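Local structure of esterase (Uncultured bacterium, 5EGN) at residues L25-T30 with F243-R248; G32-F37 with V90-G95; T39-Q44 with E251-L256; H47-D52 with L82-A87. The protein degrades N-acyl homoserine lactones, the signals of bacterial quorum sensing, and belongs to the alpha/beta hydrolase fold, probably acting by ester-bond hydrolysis. The protein carries 2 engineered substitutions. All blocks are in the same frame, centred on the assembly; numbering follows the deposited sequence.

Interactions 1 and 2 meet around the probable active site of this alpha/beta hydrolase: their centres lie about 5 Å apart, and segment 90-95 carries the GxSxG sequence expected of a nucleophile elbow. Strand pairing joins them, Leu25 N lying 2.9 Å from Val90 O. Interaction 3 lies about 12 Å from interaction 2 (centre to centre), toward the C-terminal helix 249-257, and Asn253 ND2 comes within 3.2 Å of Phe37 O between the two. Interaction 4, about 14 Å from interaction 2 by centres, is tied to it where Asp52 OD1 lies 2.9 Å from Gly32 N. Along the chain, interaction 4 is nested inside the loops closed by the other three.

Interaction 1 of 4, residues L25-T30 with F243-R248; sequences LHPFST and FYQLER
Phe243 has CG anti to its carbonyl carbon and beside the backbone N (chi1 -45°), which carries the ring toward Pro27 on the far side of the contact. There Pro27 CG meets Phe243 CE1 at 4.1 Å, arriving at the edge of the aromatic ring near its plane and not over a face. A looser second approach comes from the amide of Gln245, whose NE2 stands 4.5 Å from Pro27 CD; that nitrogen donates to Asn92 OD1 next door.

The proline sits at the start of a type II beta turn, Pro27 to Thr30. Its carbonyl oxygen is shared: Thr30 OG1 donates to Pro27 O at 2.7 Å from above the carbonyl plane, while His26 ND1 appears to reach the same oxygen from the opposite face. On the other segment, Phe243 holds the N-cap position before the short helix 244-247, and Phe243 O accepts the first-turn bonds from Glu247 N at 2.8 Å and Leu246 N at 3.0 Å. Glu247 OE1 returns to Phe243 N through its anti lone pair.

In this fold the loop after strand 21-25 commonly contributes to the oxyanion hole, a role consistent with the position of segment 25-30. No hydrogen bond crosses between the segments, and only 90 Å² is buried. The chemistry therefore implies a join made by apolar fit, with polar groups spent within each segment or on outside partners such as Asn92.

Interaction 2 of 4, residues G32-F37 with V90-G95; sequences GGIWYF and VGNSIG
Trp35 packs against Val90 and Asn92 at the end of strand 87-92, where Gly91, Ser93 and Gly95 fit the nucleophile elbow of the alpha/beta hydrolase fold. The backbone of Ser93 (phi 53°) is consistent with the strained turn of such an elbow, which would make it the probable nucleophile.

From CB, which points at the strand, the indole passes Val50 with CD1 and His26 with NE1. Ile34 CG2 lies 3.6 Å above one face, toward the rim. The benzo ring makes the contact itself: CZ3 is 4.2 Å from Val90 CG1, and CH2 approaches that same methyl at 3.9 Å. Trp35 CZ2 stands 4.0 Å from Asn92 CB, which CH2 also touches, and CZ2 nears Leu25 O. Val90 offers CG1 because this methyl is anti to its backbone N (chi1 -175°). Cutting Trp35 back to an alanine would probably open a gap between loop and strand and leave Val90 CG1 and Asn92 CB without their aromatic neighbour.

The Asn92 amide is turned 68° from the indole plane and is held by other partners, ND2 donating to Leu116 O and OD1 accepting from Gln245 NE2. Beside it, Ile34 CD1 ends 4.3 Å from Asn92 OD1.

Interaction 3 of 4, residues T39-Q44 with E251-L256; sequences TFPFAQ and EFNELL
The Phe42 ring takes Leu256 over one face and Asn253 at its edge. Leu256 CD2 lies 3.9 Å from the ring centroid and 24° off the normal, a CH-pi contact displaced toward the rim. At the edge, Phe42 CZ is 3.3 Å from the backbone oxygen Asn253 O, close to the ring plane, and CE2 stands 3.8 Å from Asn253 OD1, in plane. The asparagine amide is itself a flat group, set 75° from the aromatic plane.

Leu256 reaches the ring because its CG is anti to the backbone N (chi1 180°), so that the branch point too comes within 3.5 Å of Phe42 CZ. Pro41, which opens a type I beta turn ending at Gln44, adds a lighter touch, its CG being 4.2 Å from Asn253 ND2.

The contact fastens the loop after helix 36-39 to the C-terminal helix 249-257 in a buried setting. Pro41 also packs on Ala167 of the second subunit, which places this loop beside the dimer interface.

Asn253 bonds through ND2 to Phe37 O and through OD1 to Gln38 NE2, an arrangement that fixes the amide's rotation. Chemically, then, the ring presents its slightly positive edge to oxygens and its electron-rich face to a methyl, a weak polarity match that is likely to help orient it.

Interaction 4 of 4, residues H47-D52 with L82-A87; sequences HVIVID and LKVDRA
Apolar contact between Ile49 and the 82-87 loop accounts for most of the join. Ile49 and Leu82 reach toward each other tip to tip: Leu82 CD1 lies 3.6 Å from Ile49 CG1 and 3.7 Å from Ile49 CG2, fitting against both branches at once. With CG1 anti to the carbonyl carbon (chi1 -55°), Ile49 also extends CD1 past Val84, whose CG2 is 4.2 Å away, the two side chains running in opposite directions. Trimming Ile49 to an alanine removes CG1, CG2 and CD1, and would probably leave Leu82 CD1 and Val84 CG2 without their partner on the strand.

Ring contacts come second. His47 CE1 meets Val84 CG2 at 4.2 Å by an oblique approach, while Ile49 CG1 rises 3.9 Å above one face of the imidazole, toward its rim.

Polar bonds do not cross between the segments. His47 NE2 pairs instead with Ser15 OG, and Lys83, at phi 54°, ends helix 68-81 in a Schellman motif that turns the chain toward the next strand.

The loop belongs to the beta-alpha-beta crossover from strand 47-51 through helix 68-81 to strand 87-92. In the sheet, strand 21-25 runs between those two parallel strands; Val84 touches its Pro21, and Ile49 packs on Val23 and on Val78 of the crossover helix.

Interaction 1 of 4, residues L25-T30 with F243-R248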
loop_
_atom_site.group_PDB
_atom_site.type_symbol
_atom_site.label_atom_id
_atom_site.label_comp_id
_atom_site.label_asym_id
_atom_site.label_seq_id
_atom_site.Cartn_x
_atom_site.Cartn_y
_atom_site.Cartn_z
ATOM N N LEU A 25 -7.067 9.328 -5.974
ATOM C CA LEU A 25 -8.071 8.516 -6.641
ATOM C C LEU A 25 -7.387 7.462 -7.498
ATOM O O LEU A 25 -6.806 7.782 -8.536
ATOM C CB LEU A 25 -8.971 9.397 -7.507
ATOM C CG LEU A 25 -9.615 10.575 -6.784
ATOM C CD1 LEU A 25 -10.436 11.438 -7.732
ATOM C CD2 LEU A 25 -10.472 10.037 -5.659
ATOM N N HIS A 26 -7.468 6.208 -7.065
ATOM C CA HIS A 26 -6.749 5.107 -7.705
ATOM C C HIS A 26 -7.304 4.752 -9.088
ATOM O O HIS A 26 -8.458 5.051 -9.386
ATOM C CB HIS A 26 -6.789 3.874 -6.799
ATOM C CG HIS A 26 -8.137 3.231 -6.715
ATOM N ND1 HIS A 26 -8.609 2.358 -7.672
ATOM C CD2 HIS A 26 -9.118 3.339 -5.788
ATOM C CE1 HIS A 26 -9.821 1.955 -7.339
ATOM N NE2 HIS A 26 -10.154 2.534 -6.200
ATOM N N PRO A 27 -6.482 4.101 -9.933
ATOM C CA PRO A 27 -6.951 3.651 -11.250
ATOM C C PRO A 27 -7.930 2.481 -11.172
ATOM O O PRO A 27 -8.143 1.913 -10.101
ATOM C CB PRO A 27 -5.660 3.225 -11.956
ATOM C CG PRO A 27 -4.744 2.856 -10.855
ATOM C CD PRO A 27 -5.044 3.834 -9.753
ATOM N N PHE A 28 -8.507 2.132 -12.316
ATOM C CA PHE A 28 -9.515 1.083 -12.407
ATOM C C PHE A 28 -8.946 -0.286 -12.028
ATOM O O PHE A 28 -7.790 -0.586 -12.326
ATOM C CB PHE A 28 -10.098 1.056 -13.825
ATOM C CG PHE A 28 -11.400 0.318 -13.940
ATOM C CD1 PHE A 28 -12.455 0.599 -13.087
ATOM C CD2 PHE A 28 -11.579 -0.639 -14.924
ATOM C CE1 PHE A 28 -13.656 -0.078 -13.203
ATOM C CE2 PHE A 28 -12.777 -1.317 -15.047
ATOM C CZ PHE A 28 -13.817 -1.036 -14.184
ATOM N N SER A 29 -9.772 -1.084 -11.348
ATOM C CA SER A 29 -9.457 -2.455 -10.919
ATOM C C SER A 29 -8.456 -2.529 -9.763
ATOM O O SER A 29 -8.181 -3.615 -9.252
ATOM C CB SER A 29 -8.929 -3.290 -12.091
ATOM O OG SER A 29 -7.539 -3.086 -12.268
ATOM N N THR A 30 -7.917 -1.388 -9.349
ATOM C CA THR A 30 -6.978 -1.359 -8.232
ATOM C C THR A 30 -7.658 -0.845 -6.970
ATOM O O THR A 30 -8.880 -0.921 -6.838
ATOM C CB THR A 30 -5.756 -0.474 -8.535
ATOM O OG1 THR A 30 -6.150 0.904 -8.545
ATOM C CG2 THR A 30 -5.155 -0.836 -9.884
ATOM N N PHE A 243 1.532 3.904 -14.786
ATOM C CA PHE A 243 1.658 4.077 -13.345
ATOM C C PHE A 243 2.927 4.818 -12.937
ATOM O O PHE A 243 3.835 4.233 -12.353
ATOM C CB PHE A 243 1.606 2.713 -12.656
ATOM C CG PHE A 243 0.513 1.821 -13.170
ATOM C CD1 PHE A 243 -0.790 1.970 -12.725
ATOM C CD2 PHE A 243 0.789 0.833 -14.101
ATOM C CE1 PHE A 243 -1.797 1.150 -13.199
ATOM C CE2 PHE A 243 -0.213 0.010 -14.577
ATOM C CZ PHE A 243 -1.507 0.169 -14.128
ATOM N N TYR A 244 2.970 6.113 -13.237
ATOM C CA TYR A 244 4.102 6.964 -12.885
ATOM C C TYR A 244 4.385 6.944 -11.382
ATOM O O TYR A 244 5.540 7.002 -10.960
ATOM C CB TYR A 244 3.842 8.400 -13.352
ATOM C CG TYR A 244 5.050 9.312 -13.325
ATOM C CD1 TYR A 244 6.340 8.799 -13.300
ATOM C CD2 TYR A 244 4.896 10.693 -13.322
ATOM C CE1 TYR A 244 7.441 9.634 -13.273
ATOM C CE2 TYR A 244 5.990 11.535 -13.296
ATOM C CZ TYR A 244 7.260 11.002 -13.272
ATOM O OH TYR A 244 8.351 11.840 -13.247
ATOM N N GLN A 245 3.330 6.851 -10.577
ATOM C CA GLN A 245 3.482 6.903 -9.127
ATOM C C GLN A 245 4.142 5.639 -8.580
ATOM O O GLN A 245 4.620 5.623 -7.446
ATOM C CB GLN A 245 2.126 7.122 -8.446
ATOM C CG GLN A 245 1.245 5.887 -8.352
ATOM C CD GLN A 245 0.374 5.689 -9.575
ATOM O OE1 GLN A 245 0.865 5.646 -10.700
ATOM N NE2 GLN A 245 -0.931 5.576 -9.358
ATOM N N LEU A 246 4.174 4.585 -9.390
ATOM C CA LEU A 246 4.821 3.338 -8.992
ATOM C C LEU A 246 6.117 3.091 -9.762
ATOM O O LEU A 246 7.075 2.542 -9.217
ATOM C CB LEU A 246 3.874 2.153 -9.188
ATOM C CG LEU A 246 2.847 1.901 -8.086
ATOM C CD1 LEU A 246 2.067 0.628 -8.374
ATOM C CD2 LEU A 246 3.530 1.821 -6.731
ATOM N N GLU A 247 6.140 3.492 -11.029
ATOM C CA GLU A 247 7.300 3.259 -11.885
ATOM C C GLU A 247 8.481 4.141 -11.483
ATOM O O GLU A 247 9.617 3.671 -11.401
ATOM C CB GLU A 247 6.931 3.487 -13.352
ATOM C CG GLU A 247 5.922 2.472 -13.885
ATOM C CD GLU A 247 5.622 2.659 -15.359
ATOM O OE1 GLU A 247 4.443 2.894 -15.700
ATOM O OE2 GLU A 247 6.561 2.557 -16.177
ATOM N N ARG A 248 8.214 5.421 -11.244
ATOM C CA ARG A 248 9.233 6.339 -10.739
ATOM C C ARG A 248 8.644 7.217 -9.638
ATOM O O ARG A 248 8.437 8.413 -9.841
ATOM C CB ARG A 248 9.797 7.210 -11.867
ATOM C CG ARG A 248 10.323 6.429 -13.063
ATOM C CD ARG A 248 11.081 7.322 -14.033
ATOM N NE ARG A 248 12.342 7.791 -13.467
ATOM C CZ ARG A 248 13.471 7.088 -13.479
ATOM N NH1 ARG A 248 13.497 5.881 -14.026
ATOM N NH2 ARG A 248 14.573 7.592 -12.941
#

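Interaction 2 of 4, residues G32-F37 with V90-G95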
loop_
_atom_site.group_PDB
_atom_site.type_symbol
_atom_site.label_atom_id
_atom_site.label_comp_id
_atom_site.label_asym_id
_atom_site.label_seq_id
_atom_site.Cartn_x
_atom_site.Cartn_y
_atom_site.Cartn_z
ATOM N N GLY A 32 -6.689 1.894 -3.131
ATOM C CA GLY A 32 -5.914 2.973 -2.544
ATOM C C GLY A 32 -4.467 2.639 -2.231
ATOM O O GLY A 32 -3.612 3.531 -2.175
ATOM N N GLY A 33 -4.190 1.353 -2.039
ATOM C CA GLY A 33 -2.849 0.892 -1.728
ATOM C C GLY A 33 -1.813 1.422 -2.703
ATOM O O GLY A 33 -0.701 1.761 -2.310
ATOM N N ILE A 34 -2.196 1.521 -3.974
ATOM C CA ILE A 34 -1.316 2.016 -5.037
ATOM C C ILE A 34 -0.641 3.358 -4.713
ATOM O O ILE A 34 0.368 3.707 -5.327
ATOM C CB ILE A 34 -2.094 2.161 -6.377
ATOM C CG1 ILE A 34 -1.140 2.157 -7.576
ATOM C CG2 ILE A 34 -2.960 3.416 -6.371
ATOM C CD1 ILE A 34 -1.843 2.149 -8.916
ATOM N N TRP A 35 -1.182 4.098 -3.748
ATOM C CA TRP A 35 -0.624 5.400 -3.395
ATOM C C TRP A 35 0.348 5.340 -2.216
ATOM O O TRP A 35 0.638 6.375 -1.604
ATOM C CB TRP A 35 -1.753 6.381 -3.075
ATOM C CG TRP A 35 -2.689 6.611 -4.217
ATOM C CD1 TRP A 35 -3.997 6.238 -4.290
ATOM C CD2 TRP A 35 -2.385 7.262 -5.458
ATOM N NE1 TRP A 35 -4.532 6.624 -5.495
ATOM C CE2 TRP A 35 -3.562 7.254 -6.231
ATOM C CE3 TRP A 35 -1.234 7.854 -5.989
ATOM C CZ2 TRP A 35 -3.624 7.813 -7.506
ATOM C CZ3 TRP A 35 -1.297 8.411 -7.257
ATOM C CH2 TRP A 35 -2.484 8.386 -8.001
ATOM N N TYR A 36 0.856 4.142 -1.917
ATOM C CA TYR A 36 1.684 3.915 -0.730
ATOM C C TYR A 36 2.878 4.861 -0.654
ATOM O O TYR A 36 3.196 5.383 0.411
ATOM C CB TYR A 36 2.177 2.456 -0.678
ATOM C CG TYR A 36 3.060 2.170 0.523
ATOM C CD1 TYR A 36 2.525 2.129 1.804
ATOM C CD2 TYR A 36 4.428 1.971 0.379
ATOM C CE1 TYR A 36 3.322 1.891 2.907
ATOM C CE2 TYR A 36 5.235 1.731 1.482
ATOM C CZ TYR A 36 4.675 1.692 2.740
ATOM O OH TYR A 36 5.465 1.455 3.837
ATOM N N PHE A 37 3.529 5.094 -1.786
ATOM C CA PHE A 37 4.722 5.931 -1.783
ATOM C C PHE A 37 4.403 7.423 -1.810
ATOM O O PHE A 37 5.292 8.250 -1.612
ATOM C CB PHE A 37 5.626 5.583 -2.964
ATOM C CG PHE A 37 6.197 4.198 -2.906
ATOM C CD1 PHE A 37 7.181 3.873 -1.986
ATOM C CD2 PHE A 37 5.754 3.222 -3.779
ATOM C CE1 PHE A 37 7.707 2.593 -1.938
ATOM C CE2 PHE A 37 6.276 1.944 -3.737
ATOM C CZ PHE A 37 7.254 1.629 -2.816
ATOM N N VAL A 90 -5.700 14.226 -7.212
ATOM C CA VAL A 90 -4.762 13.437 -7.993
ATOM C C VAL A 90 -5.455 12.182 -8.512
ATOM O O VAL A 90 -5.715 11.245 -7.758
ATOM C CB VAL A 90 -3.530 13.047 -7.160
ATOM C CG1 VAL A 90 -2.509 12.333 -8.025
ATOM C CG2 VAL A 90 -2.918 14.282 -6.522
ATOM N N GLY A 91 -5.760 12.173 -9.805
ATOM C CA GLY A 91 -6.505 11.078 -10.397
ATOM C C GLY A 91 -5.716 10.261 -11.399
ATOM O O GLY A 91 -5.044 10.805 -12.273
ATOM N N ASN A 92 -5.808 8.941 -11.266
ATOM C CA ASN A 92 -5.133 8.014 -12.162
ATOM C C ASN A 92 -6.140 7.218 -12.986
ATOM O O ASN A 92 -7.013 6.556 -12.428
ATOM C CB ASN A 92 -4.235 7.071 -11.361
ATOM C CG ASN A 92 -3.295 6.273 -12.237
ATOM O OD1 ASN A 92 -2.830 5.203 -11.852
ATOM N ND2 ASN A 92 -3.005 6.793 -13.424
ATOM N N SER A 93 -6.012 7.293 -14.310
ATOM C CA SER A 93 -6.966 6.674 -15.233
ATOM C C SER A 93 -8.393 7.112 -14.933
ATOM O O SER A 93 -8.775 8.254 -15.191
ATOM C CB SER A 93 -6.869 5.146 -15.175
ATOM O OG SER A 93 -7.925 4.536 -15.894
ATOM N N ILE A 94 -9.173 6.190 -14.378
ATOM C CA ILE A 94 -10.559 6.463 -14.039
ATOM C C ILE A 94 -10.636 7.490 -12.913
ATOM O O ILE A 94 -11.627 8.204 -12.783
ATOM C CB ILE A 94 -11.309 5.173 -13.633
ATOM C CG1 ILE A 94 -12.820 5.415 -13.604
ATOM C CG2 ILE A 94 -10.813 4.650 -12.293
ATOM C CD1 ILE A 94 -13.623 4.192 -13.234
ATOM N N GLY A 95 -9.578 7.575 -12.113
ATOM C CA GLY A 95 -9.501 8.571 -11.060
ATOM C C GLY A 95 -9.461 9.965 -11.654
ATOM O O GLY A 95 -10.030 10.907 -11.100
#

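Interaction 3 of 4, residues T39-Q44 with E251-L256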
loop_
_atom_site.group_PDB
_atom_site.type_symbol
_atom_site.label_atom_id
_atom_site.label_comp_id
_atom_site.label_asym_id
_atom_site.label_seq_id
_atom_site.Cartn_x
_atom_site.Cartn_y
_atom_site.Cartn_z
ATOM N N THR A 39 1.229 8.643 -0.245
ATOM C CA THR A 39 0.347 8.898 0.890
ATOM C C THR A 39 1.035 9.513 2.107
ATOM O O THR A 39 0.580 10.524 2.639
ATOM C CB THR A 39 -0.347 7.598 1.338
ATOM O OG1 THR A 39 -1.139 7.085 0.261
ATOM C CG2 THR A 39 -1.240 7.851 2.542
ATOM N N PHE A 40 2.135 8.909 2.537
ATOM C CA PHE A 40 2.758 9.288 3.802
ATOM C C PHE A 40 3.794 10.419 3.707
ATOM O O PHE A 40 3.870 11.243 4.619
ATOM C CB PHE A 40 3.375 8.046 4.451
ATOM C CG PHE A 40 2.378 6.951 4.703
ATOM C CD1 PHE A 40 1.570 6.981 5.827
ATOM C CD2 PHE A 40 2.228 5.909 3.804
ATOM C CE1 PHE A 40 0.641 5.983 6.058
ATOM C CE2 PHE A 40 1.301 4.909 4.029
ATOM C CZ PHE A 40 0.506 4.946 5.158
ATOM N N PRO A 41 4.604 10.463 2.630
ATOM C CA PRO A 41 5.441 11.662 2.501
ATOM C C PRO A 41 4.619 12.946 2.387
ATOM O O PRO A 41 5.002 13.969 2.956
ATOM C CB PRO A 41 6.226 11.399 1.214
ATOM C CG PRO A 41 6.335 9.922 1.158
ATOM C CD PRO A 41 5.025 9.408 1.688
ATOM N N PHE A 42 3.500 12.888 1.674
ATOM C CA PHE A 42 2.631 14.052 1.538
ATOM C C PHE A 42 1.771 14.259 2.780
ATOM O O PHE A 42 1.169 15.316 2.954
ATOM C CB PHE A 42 1.748 13.922 0.296
ATOM C CG PHE A 42 2.471 14.214 -0.987
ATOM C CD1 PHE A 42 2.650 15.520 -1.409
ATOM C CD2 PHE A 42 2.977 13.188 -1.764
ATOM C CE1 PHE A 42 3.319 15.796 -2.586
ATOM C CE2 PHE A 42 3.647 13.457 -2.941
ATOM C CZ PHE A 42 3.819 14.762 -3.351
ATOM N N ALA A 43 1.719 13.252 3.644
ATOM C CA ALA A 43 1.001 13.373 4.908
ATOM C C ALA A 43 1.796 14.216 5.899
ATOM O O ALA A 43 1.273 14.637 6.930
ATOM C CB ALA A 43 0.712 12.002 5.492
ATOM N N GLN A 44 3.064 14.456 5.581
ATOM C CA GLN A 44 3.926 15.267 6.432
ATOM C C GLN A 44 3.622 16.752 6.268
ATOM O O GLN A 44 3.802 17.538 7.197
ATOM C CB GLN A 44 5.401 15.002 6.117
ATOM C CG GLN A 44 5.839 13.558 6.295
ATOM C CD GLN A 44 7.323 13.371 6.053
ATOM O OE1 GLN A 44 7.731 12.660 5.136
ATOM N NE2 GLN A 44 8.142 14.013 6.878
ATOM N N GLU A 251 10.069 10.814 -8.402
ATOM C CA GLU A 251 9.924 11.847 -9.421
ATOM C C GLU A 251 8.482 12.338 -9.516
ATOM O O GLU A 251 8.235 13.540 -9.660
ATOM C CB GLU A 251 10.406 11.331 -10.777
ATOM C CG GLU A 251 11.905 11.094 -10.831
ATOM C CD GLU A 251 12.381 10.683 -12.206
ATOM O OE1 GLU A 251 11.773 11.129 -13.201
ATOM O OE2 GLU A 251 13.360 9.914 -12.291
ATOM N N PHE A 252 7.532 11.409 -9.433
ATOM C CA PHE A 252 6.124 11.780 -9.360
ATOM C C PHE A 252 5.885 12.649 -8.131
ATOM O O PHE A 252 5.118 13.610 -8.181
ATOM C CB PHE A 252 5.224 10.541 -9.312
ATOM C CG PHE A 252 3.754 10.864 -9.260
ATOM C CD1 PHE A 252 3.032 11.047 -10.426
ATOM C CD2 PHE A 252 3.099 10.994 -8.045
ATOM C CE1 PHE A 252 1.686 11.349 -10.386
ATOM C CE2 PHE A 252 1.752 11.298 -7.998
ATOM C CZ PHE A 252 1.045 11.475 -9.170
ATOM N N ASN A 253 6.546 12.298 -7.031
ATOM C CA ASN A 253 6.438 13.058 -5.790
ATOM C C ASN A 253 6.959 14.482 -5.936
ATOM O O ASN A 253 6.408 15.413 -5.352
ATOM C CB ASN A 253 7.191 12.348 -4.662
ATOM C CG ASN A 253 6.424 11.168 -4.097
ATOM O OD1 ASN A 253 5.466 10.689 -4.700
ATOM N ND2 ASN A 253 6.841 10.700 -2.927
ATOM N N GLU A 254 8.024 14.646 -6.716
ATOM C CA GLU A 254 8.570 15.971 -6.991
ATOM C C GLU A 254 7.633 16.776 -7.883
ATOM O O GLU A 254 7.444 17.977 -7.683
ATOM C CB GLU A 254 9.945 15.859 -7.646
ATOM C CG GLU A 254 10.992 15.207 -6.765
ATOM C CD GLU A 254 12.271 14.912 -7.518
ATOM O OE1 GLU A 254 12.659 15.737 -8.371
ATOM O OE2 GLU A 254 12.881 13.852 -7.264
ATOM N N LEU A 255 7.054 16.103 -8.871
ATOM C CA LEU A 255 6.114 16.739 -9.784
ATOM C C LEU A 255 4.877 17.233 -9.038
ATOM O O LEU A 255 4.389 18.336 -9.287
ATOM C CB LEU A 255 5.714 15.768 -10.894
ATOM C CG LEU A 255 5.011 16.347 -12.120
ATOM C CD1 LEU A 255 5.870 17.415 -12.774
ATOM C CD2 LEU A 255 4.703 15.238 -13.105
ATOM N N LEU A 256 4.380 16.411 -8.117
ATOM C CA LEU A 256 3.212 16.766 -7.317
ATOM C C LEU A 256 3.576 17.825 -6.284
ATOM O O LEU A 256 2.746 18.653 -5.907
ATOM C CB LEU A 256 2.629 15.525 -6.632
ATOM C CG LEU A 256 1.400 15.709 -5.738
ATOM C CD1 LEU A 256 0.322 16.525 -6.432
ATOM C CD2 LEU A 256 0.848 14.356 -5.310
#

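Interaction 4 of 4, residues H47-D52 with L82-A87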
loop_
_atom_site.group_PDB
_atom_site.type_symbol
_atom_site.label_atom_id
_atom_site.label_comp_id
_atom_site.label_asym_id
_atom_site.label_seq_id
_atom_site.Cartn_x
_atom_site.Cartn_y
_atom_site.Cartn_z
ATOM N N HIS A 47 -2.975 17.291 4.283
ATOM C CA HIS A 47 -4.052 16.409 4.714
ATOM C C HIS A 47 -4.357 15.421 3.593
ATOM O O HIS A 47 -5.136 15.720 2.685
ATOM C CB HIS A 47 -5.296 17.223 5.083
ATOM C CG HIS A 47 -6.442 16.393 5.572
ATOM N ND1 HIS A 47 -7.690 16.927 5.821
ATOM C CD2 HIS A 47 -6.537 15.075 5.859
ATOM C CE1 HIS A 47 -8.499 15.973 6.240
ATOM N NE2 HIS A 47 -7.825 14.837 6.271
ATOM N N VAL A 48 -3.734 14.249 3.648
ATOM C CA VAL A 48 -3.902 13.262 2.591
ATOM C C VAL A 48 -5.137 12.398 2.814
ATOM O O VAL A 48 -5.404 11.913 3.920
ATOM C CB VAL A 48 -2.654 12.357 2.442
ATOM C CG1 VAL A 48 -1.447 13.185 2.046
ATOM C CG2 VAL A 48 -2.376 11.582 3.717
ATOM N N ILE A 49 -5.890 12.240 1.732
ATOM C CA ILE A 49 -7.118 11.464 1.698
ATOM C C ILE A 49 -7.041 10.504 0.527
ATOM O O ILE A 49 -7.027 10.938 -0.613
ATOM C CB ILE A 49 -8.357 12.369 1.531
ATOM C CG1 ILE A 49 -8.392 13.446 2.618
ATOM C CG2 ILE A 49 -9.635 11.538 1.502
ATOM C CD1 ILE A 49 -9.017 14.746 2.154
ATOM N N VAL A 50 -6.985 9.207 0.795
ATOM C CA VAL A 50 -6.879 8.231 -0.285
ATOM C C VAL A 50 -8.129 7.359 -0.316
ATOM O O VAL A 50 -8.532 6.808 0.719
ATOM C CB VAL A 50 -5.611 7.366 -0.130
ATOM C CG1 VAL A 50 -5.450 6.918 1.306
ATOM C CG2 VAL A 50 -5.636 6.179 -1.080
ATOM N N ILE A 51 -8.758 7.242 -1.487
ATOM C CA ILE A 51 -10.074 6.599 -1.531
ATOM C C ILE A 51 -10.145 5.314 -2.361
ATOM O O ILE A 51 -9.562 5.217 -3.444
ATOM C CB ILE A 51 -11.148 7.586 -2.063
ATOM C CG1 ILE A 51 -11.280 8.775 -1.118
ATOM C CG2 ILE A 51 -12.504 6.911 -2.198
ATOM C CD1 ILE A 51 -12.253 9.830 -1.590
ATOM N N ASP A 52 -10.855 4.326 -1.818
ATOM C CA ASP A 52 -11.281 3.153 -2.568
ATOM C C ASP A 52 -12.605 3.440 -3.272
ATOM O O ASP A 52 -13.619 3.685 -2.618
ATOM C CB ASP A 52 -11.433 1.947 -1.640
ATOM C CG ASP A 52 -10.112 1.286 -1.316
ATOM O OD1 ASP A 52 -9.056 1.929 -1.496
ATOM O OD2 ASP A 52 -10.133 0.116 -0.881
ATOM N N LEU A 82 -15.231 14.477 6.118
ATOM C CA LEU A 82 -13.936 14.997 6.547
ATOM C C LEU A 82 -13.948 16.517 6.689
ATOM O O LEU A 82 -12.914 17.122 6.975
ATOM C CB LEU A 82 -12.842 14.569 5.564
ATOM C CG LEU A 82 -12.396 13.104 5.605
ATOM C CD1 LEU A 82 -11.425 12.806 4.476
ATOM C CD2 LEU A 82 -11.769 12.764 6.951
ATOM N N LYS A 83 -15.120 17.117 6.490
ATOM C CA LYS A 83 -15.307 18.560 6.635
ATOM C C LYS A 83 -14.306 19.336 5.785
ATOM O O LYS A 83 -13.697 20.306 6.239
ATOM C CB LYS A 83 -15.197 18.970 8.108
ATOM C CG LYS A 83 -16.273 18.359 9.003
ATOM C CD LYS A 83 -15.982 18.586 10.481
ATOM C CE LYS A 83 -15.912 17.266 11.241
ATOM N NZ LYS A 83 -15.746 17.462 12.710
ATOM N N VAL A 84 -14.134 18.882 4.547
ATOM C CA VAL A 84 -13.202 19.501 3.618
ATOM C C VAL A 84 -13.938 20.390 2.625
ATOM O O VAL A 84 -14.880 19.952 1.964
ATOM C CB VAL A 84 -12.387 18.438 2.852
ATOM C CG1 VAL A 84 -11.527 19.089 1.778
ATOM C CG2 VAL A 84 -11.528 17.635 3.815
ATOM N N ASP A 85 -13.504 21.642 2.529
ATOM C CA ASP A 85 -14.090 22.587 1.586
ATOM C C ASP A 85 -13.591 22.332 0.171
ATOM O O ASP A 85 -14.359 21.929 -0.700
ATOM C CB ASP A 85 -13.784 24.027 2.002
ATOM C CG ASP A 85 -14.558 24.454 3.231
ATOM O OD1 ASP A 85 -15.410 23.670 3.698
ATOM O OD2 ASP A 85 -14.332 25.580 3.720
ATOM N N ARG A 86 -12.303 22.574 -0.052
ATOM C CA ARG A 86 -11.689 22.336 -1.353
ATOM C C ARG A 86 -10.474 21.430 -1.213
ATOM O O ARG A 86 -9.859 21.368 -0.148
ATOM C CB ARG A 86 -11.283 23.656 -2.008
ATOM C CG ARG A 86 -12.422 24.630 -2.225
ATOM C CD ARG A 86 -11.939 25.889 -2.925
ATOM N NE ARG A 86 -13.001 26.882 -3.064
ATOM C CZ ARG A 86 -13.709 27.073 -4.173
ATOM N NH1 ARG A 86 -13.468 26.342 -5.254
ATOM N NH2 ARG A 86 -14.660 27.998 -4.202
ATOM N N ALA A 87 -10.119 20.731 -2.287
ATOM C CA ALA A 87 -9.006 19.793 -2.223
ATOM C C ALA A 87 -8.186 19.742 -3.509
ATOM O O ALA A 87 -8.654 20.127 -4.583
ATOM C CB ALA A 87 -9.518 18.404 -1.879
#